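Local coordinates for cytosine-specific methyltransferase (Escherichia coli O157:H7 EDL933, PDB 3G7U), which probably methylates cytosine in DNA at carbon 5, using S-adenosyl-L-methionine as the methyl donor and releasing S-adenosyl-L-homocysteine, at residues Y198-I203 and S253-T258; A269-G274 and R309-Y314. All blocks are in the same frame, centred on the assembly; numbering follows the deposited sequence.

Interaction 1: residues Y198-I203 and S253-T258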
ATOM      1  N   TYR A 198       1.476   6.673 -18.842  1.00 29.41           N
ATOM      2  CA  TYR A 198       1.595   6.313 -20.260  1.00 30.06           C
ATOM      3  C   TYR A 198       0.470   5.408 -20.708  1.00 29.40           C
ATOM      4  O   TYR A 198       0.219   4.356 -20.074  1.00 30.20           O
ATOM      5  CB  TYR A 198       2.920   5.576 -20.563  1.00 34.19           C
ATOM      6  CG  TYR A 198       2.885   4.908 -21.934  1.00 33.17           C
ATOM      7  CD1 TYR A 198       3.124   5.660 -23.080  1.00 34.77           C
ATOM      8  CD2 TYR A 198       2.542   3.557 -22.087  1.00 32.47           C
ATOM      9  CE1 TYR A 198       3.062   5.087 -24.340  1.00 31.26           C
ATOM     10  CE2 TYR A 198       2.449   2.978 -23.345  1.00 37.02           C
ATOM     11  CZ  TYR A 198       2.720   3.771 -24.462  1.00 37.91           C
ATOM     12  OH  TYR A 198       2.659   3.252 -25.716  1.00 44.02           O
ATOM     13  N   GLY A 199      -0.171   5.772 -21.823  1.00 23.27           N
ATOM     14  CA  GLY A 199      -1.061   4.830 -22.546  1.00 25.72           C
ATOM     15  C   GLY A 199      -2.497   4.744 -22.044  1.00 24.66           C
ATOM     16  O   GLY A 199      -3.317   4.006 -22.592  1.00 23.38           O
ATOM     17  N   LEU A 200      -2.814   5.514 -21.009  1.00 25.42           N
ATOM     18  CA  LEU A 200      -4.172   5.570 -20.492  1.00 25.65           C
ATOM     19  C   LEU A 200      -5.053   6.403 -21.436  1.00 27.40           C
ATOM     20  O   LEU A 200      -4.532   7.260 -22.178  1.00 26.44           O
ATOM     21  CB  LEU A 200      -4.160   6.171 -19.069  1.00 26.24           C
ATOM     22  CG  LEU A 200      -3.588   5.304 -17.920  1.00 23.74           C
ATOM     23  CD1 LEU A 200      -3.377   6.151 -16.671  1.00 25.12           C
ATOM     24  CD2 LEU A 200      -4.490   4.114 -17.566  1.00 25.12           C
ATOM     25  N   PRO A 201      -6.391   6.182 -21.408  1.00 26.73           N
ATOM     26  CA  PRO A 201      -7.253   6.961 -22.313  1.00 25.90           C
ATOM     27  C   PRO A 201      -7.231   8.474 -22.094  1.00 28.52           C
ATOM     28  O   PRO A 201      -7.261   8.945 -20.950  1.00 27.22           O
ATOM     29  CB  PRO A 201      -8.657   6.387 -22.082  1.00 28.70           C
ATOM     30  CG  PRO A 201      -8.589   5.623 -20.790  1.00 25.97           C
ATOM     31  CD  PRO A 201      -7.138   5.155 -20.648  1.00 21.99           C
ATOM     32  N   ASP A 202      -7.186   9.236 -23.193  1.00 27.44           N
ATOM     33  CA  ASP A 202      -7.262  10.698 -23.105  1.00 29.75           C
ATOM     34  C   ASP A 202      -8.683  11.210 -22.920  1.00 28.07           C
ATOM     35  O   ASP A 202      -8.892  12.340 -22.454  1.00 33.60           O
ATOM     36  CB  ASP A 202      -6.673  11.343 -24.379  1.00 35.81           C
ATOM     37  CG  ASP A 202      -5.156  11.425 -24.337  1.00 44.67           C
ATOM     38  OD1 ASP A 202      -4.591  11.818 -23.281  1.00 45.34           O
ATOM     39  OD2 ASP A 202      -4.525  11.077 -25.360  1.00 55.43           O
ATOM     40  N   ILE A 203      -9.651  10.400 -23.348  1.00 29.34           N
ATOM     41  CA  ILE A 203     -11.069  10.718 -23.189  1.00 27.40           C
ATOM     42  C   ILE A 203     -11.680   9.768 -22.179  1.00 22.49           C
ATOM     43  O   ILE A 203     -11.671   8.549 -22.384  1.00 25.03           O
ATOM     44  CB  ILE A 203     -11.866  10.586 -24.512  1.00 27.35           C
ATOM     45  CG1 ILE A 203     -11.243  11.405 -25.651  1.00 30.07           C
ATOM     46  CG2 ILE A 203     -13.350  10.924 -24.290  1.00 23.53           C
ATOM     47  CD1 ILE A 203     -11.176  12.880 -25.415  1.00 40.33           C
ATOM     48  N   SER A 253      -9.799  -1.391 -15.137  1.00 21.96           N
ATOM     49  CA  SER A 253     -10.901  -0.704 -14.437  1.00 20.90           C
ATOM     50  C   SER A 253     -10.385   0.637 -13.912  1.00 21.61           C
ATOM     51  O   SER A 253      -9.177   0.887 -13.931  1.00 19.45           O
ATOM     52  CB  SER A 253     -11.426  -1.558 -13.268  1.00 20.02           C
ATOM     53  OG  SER A 253     -10.392  -1.789 -12.302  1.00 19.97           O
ATOM     54  N   GLY A 254     -11.317   1.489 -13.472  1.00 21.85           N
ATOM     55  CA  GLY A 254     -11.014   2.710 -12.719  1.00 22.45           C
ATOM     56  C   GLY A 254     -10.724   3.937 -13.533  1.00 20.56           C
ATOM     57  O   GLY A 254     -10.211   4.919 -12.993  1.00 18.68           O
ATOM     58  N   CYS A 255     -11.051   3.919 -14.828  1.00 19.44           N
ATOM     59  CA  CYS A 255     -10.771   5.064 -15.673  1.00 19.20           C
ATOM     60  C   CYS A 255     -12.007   5.984 -15.697  1.00 24.82           C
ATOM     61  O   CYS A 255     -12.614   6.210 -16.729  1.00 25.75           O
ATOM     62  CB  CYS A 255     -10.381   4.624 -17.091  1.00 21.98           C
ATOM     63  SG  CYS A 255      -8.868   3.620 -17.089  1.00 27.90           S
ATOM     64  N   THR A 256     -12.393   6.478 -14.526  1.00 24.42           N
ATOM     65  CA  THR A 256     -13.589   7.279 -14.401  1.00 27.76           C
ATOM     66  C   THR A 256     -13.220   8.693 -13.987  1.00 25.69           C
ATOM     67  O   THR A 256     -12.471   8.911 -13.027  1.00 25.14           O
ATOM     68  CB  THR A 256     -14.640   6.645 -13.420  1.00 34.23           C
ATOM     69  OG1 THR A 256     -15.420   7.655 -12.752  1.00 45.91           O
ATOM     70  CG2 THR A 256     -14.011   5.739 -12.445  1.00 32.13           C
ATOM     71  N   GLY A 257     -13.736   9.650 -14.745  1.00 23.10           N
ATOM     72  CA  GLY A 257     -13.435  11.033 -14.463  1.00 28.91           C
ATOM     73  C   GLY A 257     -14.465  11.681 -13.569  1.00 25.60           C
ATOM     74  O   GLY A 257     -15.445  11.067 -13.197  1.00 23.51           O
ATOM     75  N   THR A 258     -14.205  12.934 -13.219  1.00 31.21           N
ATOM     76  CA  THR A 258     -15.108  13.750 -12.422  1.00 27.05           C
ATOM     77  C   THR A 258     -15.597  14.880 -13.324  1.00 28.20           C
ATOM     78  O   THR A 258     -14.817  15.483 -14.067  1.00 27.86           O
ATOM     79  CB  THR A 258     -14.375  14.282 -11.193  1.00 29.47           C
ATOM     80  OG1 THR A 258     -13.991  13.193 -10.359  1.00 32.38           O
ATOM     81  CG2 THR A 258     -15.268  15.235 -10.363  1.00 26.43           C
TER
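Cys-255 meets Leu-200 and Pro-201 through its sulfur, and these two pairings make up the whole of the direct contact between 198-203 and 253-258. The surface they bury is modest, 85 Å² over both sides, and no hydrogen bond crosses.

Of the two apolar partners, Leu-200 offers one methyl branch: CD2 lies 4.4 Å from Cys-255 SG, and the angle CB-SG-CD2 of about 140° puts that methyl ahead of the thiol. Pro-201 approaches differently. Its ring atoms CG and CD are both 4.2 Å from Cys-255 SG, and the CB-SG-CG angle of about 78° places them beside the C-S bond. The sulfur is thus met at its end and on its flank by two consecutive residues. Pro-201 CA and Cys-255 CA stand 7.8 Å apart, so the side chains span the gap between the backbones.

Cys-255 is itself the centre of an inverse gamma turn, with a weak bond of 3.1 Å from Thr-256 N to Gly-254 O, and at this bend its side chain points toward the other segment. With SG beside the backbone N (chi1 -62°), the thiol is directed at the pair Leu-200 and Pro-201.

Both Pro-201 and Cys-255 also touch Arg-216 of strand 216-217, while Leu-200 leans on helix 321-328 through Arg-322, Glu-323 and Arg-326. Just beyond the contact, strand 256-258 runs parallel to strand 205-207, where Gly-257 makes backbone hydrogen bonds with Asp-205 and Asn-207.

Interaction 2: residues A269-G274 and R309-Y314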
ATOM      1  N   ALA A 269      -6.947  24.274 -16.587  1.00 32.32           N
ATOM      2  CA  ALA A 269      -6.202  24.408 -17.851  1.00 35.74           C
ATOM      3  C   ALA A 269      -5.100  25.461 -17.752  1.00 37.92           C
ATOM      4  O   ALA A 269      -4.089  25.360 -18.439  1.00 42.90           O
ATOM      5  CB  ALA A 269      -7.140  24.749 -18.996  1.00 31.16           C
ATOM      6  N   SER A 270      -5.293  26.444 -16.873  1.00 40.87           N
ATOM      7  CA  SER A 270      -4.342  27.539 -16.786  0.50 43.24           C
ATOM      8  C   SER A 270      -3.186  27.248 -15.828  1.00 44.99           C
ATOM      9  O   SER A 270      -2.221  28.008 -15.766  1.00 44.40           O
ATOM     10  CB  SER A 270      -5.064  28.840 -16.443  0.50 43.93           C
ATOM     11  OG  SER A 270      -5.881  29.241 -17.536  0.50 45.73           O
ATOM     12  N   LEU A 271      -3.259  26.123 -15.111  1.00 41.28           N
ATOM     13  CA  LEU A 271      -2.203  25.783 -14.151  1.00 39.18           C
ATOM     14  C   LEU A 271      -0.910  25.338 -14.841  1.00 38.19           C
ATOM     15  O   LEU A 271      -0.920  24.551 -15.798  1.00 33.92           O
ATOM     16  CB  LEU A 271      -2.695  24.733 -13.137  1.00 40.70           C
ATOM     17  CG  LEU A 271      -3.830  25.150 -12.199  1.00 42.47           C
ATOM     18  CD1 LEU A 271      -4.268  23.965 -11.357  1.00 41.17           C
ATOM     19  CD2 LEU A 271      -3.434  26.325 -11.287  1.00 43.38           C
ATOM     20  N   SER A 272       0.212  25.892 -14.397  1.00 41.57           N
ATOM     21  CA  SER A 272       1.505  25.395 -14.852  0.50 40.30           C
ATOM     22  C   SER A 272       1.849  24.150 -14.021  1.00 41.86           C
ATOM     23  O   SER A 272       1.299  23.943 -12.933  1.00 43.50           O
ATOM     24  CB  SER A 272       2.602  26.471 -14.714  0.50 40.56           C
ATOM     25  OG  SER A 272       2.447  27.526 -15.660  0.50 35.46           O
ATOM     26  N   PHE A 273       2.748  23.323 -14.537  1.00 41.22           N
ATOM     27  CA  PHE A 273       3.245  22.163 -13.793  1.00 43.42           C
ATOM     28  C   PHE A 273       3.645  22.525 -12.350  1.00 45.03           C
ATOM     29  O   PHE A 273       4.312  23.538 -12.107  1.00 48.71           O
ATOM     30  CB  PHE A 273       4.421  21.557 -14.529  1.00 38.79           C
ATOM     31  CG  PHE A 273       4.106  21.123 -15.935  1.00 39.78           C
ATOM     32  CD1 PHE A 273       2.853  20.627 -16.277  1.00 40.46           C
ATOM     33  CD2 PHE A 273       5.083  21.167 -16.914  1.00 39.43           C
ATOM     34  CE1 PHE A 273       2.584  20.192 -17.585  1.00 35.89           C
ATOM     35  CE2 PHE A 273       4.819  20.747 -18.223  1.00 42.50           C
ATOM     36  CZ  PHE A 273       3.562  20.266 -18.557  1.00 42.83           C
ATOM     37  N   GLY A 274       3.176  21.750 -11.377  1.00 40.84           N
ATOM     38  CA  GLY A 274       3.519  22.007  -9.988  1.00 34.87           C
ATOM     39  C   GLY A 274       2.705  23.073  -9.295  1.00 40.33           C
ATOM     40  O   GLY A 274       2.825  23.252  -8.067  1.00 41.74           O
ATOM     41  N   ARG A 309      -7.434  16.075  -4.571  1.00 47.96           N
ATOM     42  CA  ARG A 309      -6.908  15.254  -5.662  0.50 42.19           C
ATOM     43  C   ARG A 309      -5.939  16.034  -6.541  1.00 38.27           C
ATOM     44  O   ARG A 309      -6.160  17.202  -6.803  1.00 35.31           O
ATOM     45  CB  ARG A 309      -8.053  14.674  -6.507  0.50 44.97           C
ATOM     46  CG  ARG A 309      -8.582  13.292  -6.068  0.50 46.38           C
ATOM     47  CD  ARG A 309      -9.181  13.310  -4.660  0.50 49.36           C
ATOM     48  NE  ARG A 309     -10.425  12.552  -4.558  0.50 50.56           N
ATOM     49  CZ  ARG A 309     -11.119  12.396  -3.435  0.50 50.30           C
ATOM     50  NH1 ARG A 309     -10.690  12.933  -2.300  0.50 51.01           N
ATOM     51  NH2 ARG A 309     -12.240  11.694  -3.450  0.50 48.46           N
ATOM     52  N   PRO A 310      -4.852  15.386  -6.999  1.00 30.27           N
ATOM     53  CA  PRO A 310      -3.970  16.087  -7.935  1.00 28.58           C
ATOM     54  C   PRO A 310      -4.688  16.366  -9.248  1.00 26.57           C
ATOM     55  O   PRO A 310      -5.622  15.643  -9.622  1.00 23.25           O
ATOM     56  CB  PRO A 310      -2.859  15.064  -8.215  1.00 29.21           C
ATOM     57  CG  PRO A 310      -2.912  14.132  -7.017  1.00 32.54           C
ATOM     58  CD  PRO A 310      -4.335  14.047  -6.653  1.00 32.72           C
ATOM     59  N   ILE A 311      -4.243  17.405  -9.942  1.00 24.89           N
ATOM     60  CA  ILE A 311      -4.721  17.735 -11.285  0.50 25.98           C
ATOM     61  C   ILE A 311      -3.795  17.092 -12.289  1.00 23.97           C
ATOM     62  O   ILE A 311      -2.545  17.100 -12.118  1.00 25.66           O
ATOM     63  CB  ILE A 311      -4.737  19.283 -11.487  0.50 25.56           C
ATOM     64  CG1 ILE A 311      -5.531  19.957 -10.366  0.50 29.35           C
ATOM     65  CG2 ILE A 311      -5.243  19.705 -12.875  0.50 29.80           C
ATOM     66  CD1 ILE A 311      -6.944  19.476 -10.212  0.50 26.56           C
ATOM     67  N   HIS A 312      -4.383  16.532 -13.337  1.00 21.08           N
ATOM     68  CA  HIS A 312      -3.648  15.897 -14.391  1.00 22.74           C
ATOM     69  C   HIS A 312      -2.707  16.921 -15.072  1.00 28.35           C
ATOM     70  O   HIS A 312      -3.076  18.105 -15.174  1.00 27.89           O
ATOM     71  CB  HIS A 312      -4.655  15.395 -15.408  1.00 24.08           C
ATOM     72  CG  HIS A 312      -4.096  14.404 -16.365  1.00 24.31           C
ATOM     73  ND1 HIS A 312      -3.449  14.773 -17.522  1.00 28.77           N
ATOM     74  CD2 HIS A 312      -4.073  13.051 -16.333  1.00 22.51           C
ATOM     75  CE1 HIS A 312      -3.049  13.685 -18.164  1.00 27.89           C
ATOM     76  NE2 HIS A 312      -3.430  12.626 -17.473  1.00 25.69           N
ATOM     77  N   PRO A 313      -1.508  16.483 -15.501  1.00 29.62           N
ATOM     78  CA  PRO A 313      -0.532  17.452 -16.048  1.00 30.06           C
ATOM     79  C   PRO A 313      -0.968  18.108 -17.354  1.00 31.39           C
ATOM     80  O   PRO A 313      -0.626  19.290 -17.593  1.00 32.75           O
ATOM     81  CB  PRO A 313       0.715  16.605 -16.277  1.00 27.27           C
ATOM     82  CG  PRO A 313       0.210  15.182 -16.429  1.00 30.88           C
ATOM     83  CD  PRO A 313      -0.945  15.112 -15.473  1.00 30.37           C
ATOM     84  N   TYR A 314      -1.712  17.361 -18.167  1.00 32.48           N
ATOM     85  CA  TYR A 314      -2.109  17.792 -19.513  1.00 37.31           C
ATOM     86  C   TYR A 314      -3.608  18.124 -19.648  1.00 40.32           C
ATOM     87  O   TYR A 314      -3.975  19.088 -20.334  1.00 42.12           O
ATOM     88  CB  TYR A 314      -1.689  16.742 -20.533  1.00 39.25           C
ATOM     89  CG  TYR A 314      -0.200  16.419 -20.494  1.00 45.84           C
ATOM     90  CD1 TYR A 314       0.767  17.435 -20.485  1.00 47.43           C
ATOM     91  CD2 TYR A 314       0.243  15.098 -20.481  1.00 49.92           C
ATOM     92  CE1 TYR A 314       2.134  17.137 -20.458  1.00 46.40           C
ATOM     93  CE2 TYR A 314       1.615  14.787 -20.449  1.00 48.21           C
ATOM     94  CZ  TYR A 314       2.542  15.807 -20.442  1.00 50.34           C
ATOM     95  OH  TYR A 314       3.887  15.485 -20.416  1.00 54.86           O
TER
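Phe-273 reaches Pro-313 and Tyr-314 with one side of its ring, and the evidence is clearest when the side chain is followed outward. From CB, the first torsion sets CG anti to the carbonyl carbon (chi1 -58°), which carries the end of the ring nearer to 309-314 than the start of the side chain suggests. CD1 then comes to 4.0 Å from Pro-313 O. One atom further, CE1 is 3.3 Å from Pro-313 O, with the oxygen at the ring edge and near its plane; the angle from the ring centre through CE1 to that oxygen is about 165°, a direction consistent with a weak C-H···O approach. CE1 also lies 4.3 Å from Pro-313 CB. At the tip, CZ meets Tyr-314 CE1 at 3.9 Å, the two rings crossing obliquely.

A second, smaller patch pairs Leu-271 CD1 with Ile-311 CG1 at 4.3 Å, though Ile-311 was modelled in two conformers, which makes this pairing less certain.

Within 309-314, Pro-313 CB sits 4.2 Å above the centre of the Tyr-314 ring, and Tyr-314 N donates to His-312 ND1 at 3.2 Å (N-H···N 156°), from somewhat out of the imidazole plane. The amide of His-315 shares the same nitrogen. Pro-287 touches both Phe-273 and Tyr-314, extending the apolar cluster.

Two amide donors on ND1 suggest a neutral His-312 with that nitrogen deprotonated. Across the contact itself there is no conventional hydrogen bond, so dispersion and a weak C-H···O interaction appear to carry it.

How the interactions relate
From the N terminus, 198-203 follows helix 193-196, and interaction 1 closes a loop of 49 residues that holds helices 225-231 and 241-248. The chain then runs from strand 256-258, part of interaction 1, through helix 262-269, and interaction 2 closes 34 residues without helix or strand, some not modelled. The loops are in series, neither nested nor crossed, their centres 16 Å apart. His-315 links the two neighbourhoods by bonding Asp-202 and His-312, though neither residue takes part in its contact. Interaction 1 touches helix 321-328 through Leu-200, while 309-314 lies in the loop just before it. By family comparison, this region probably includes the target-recognition part.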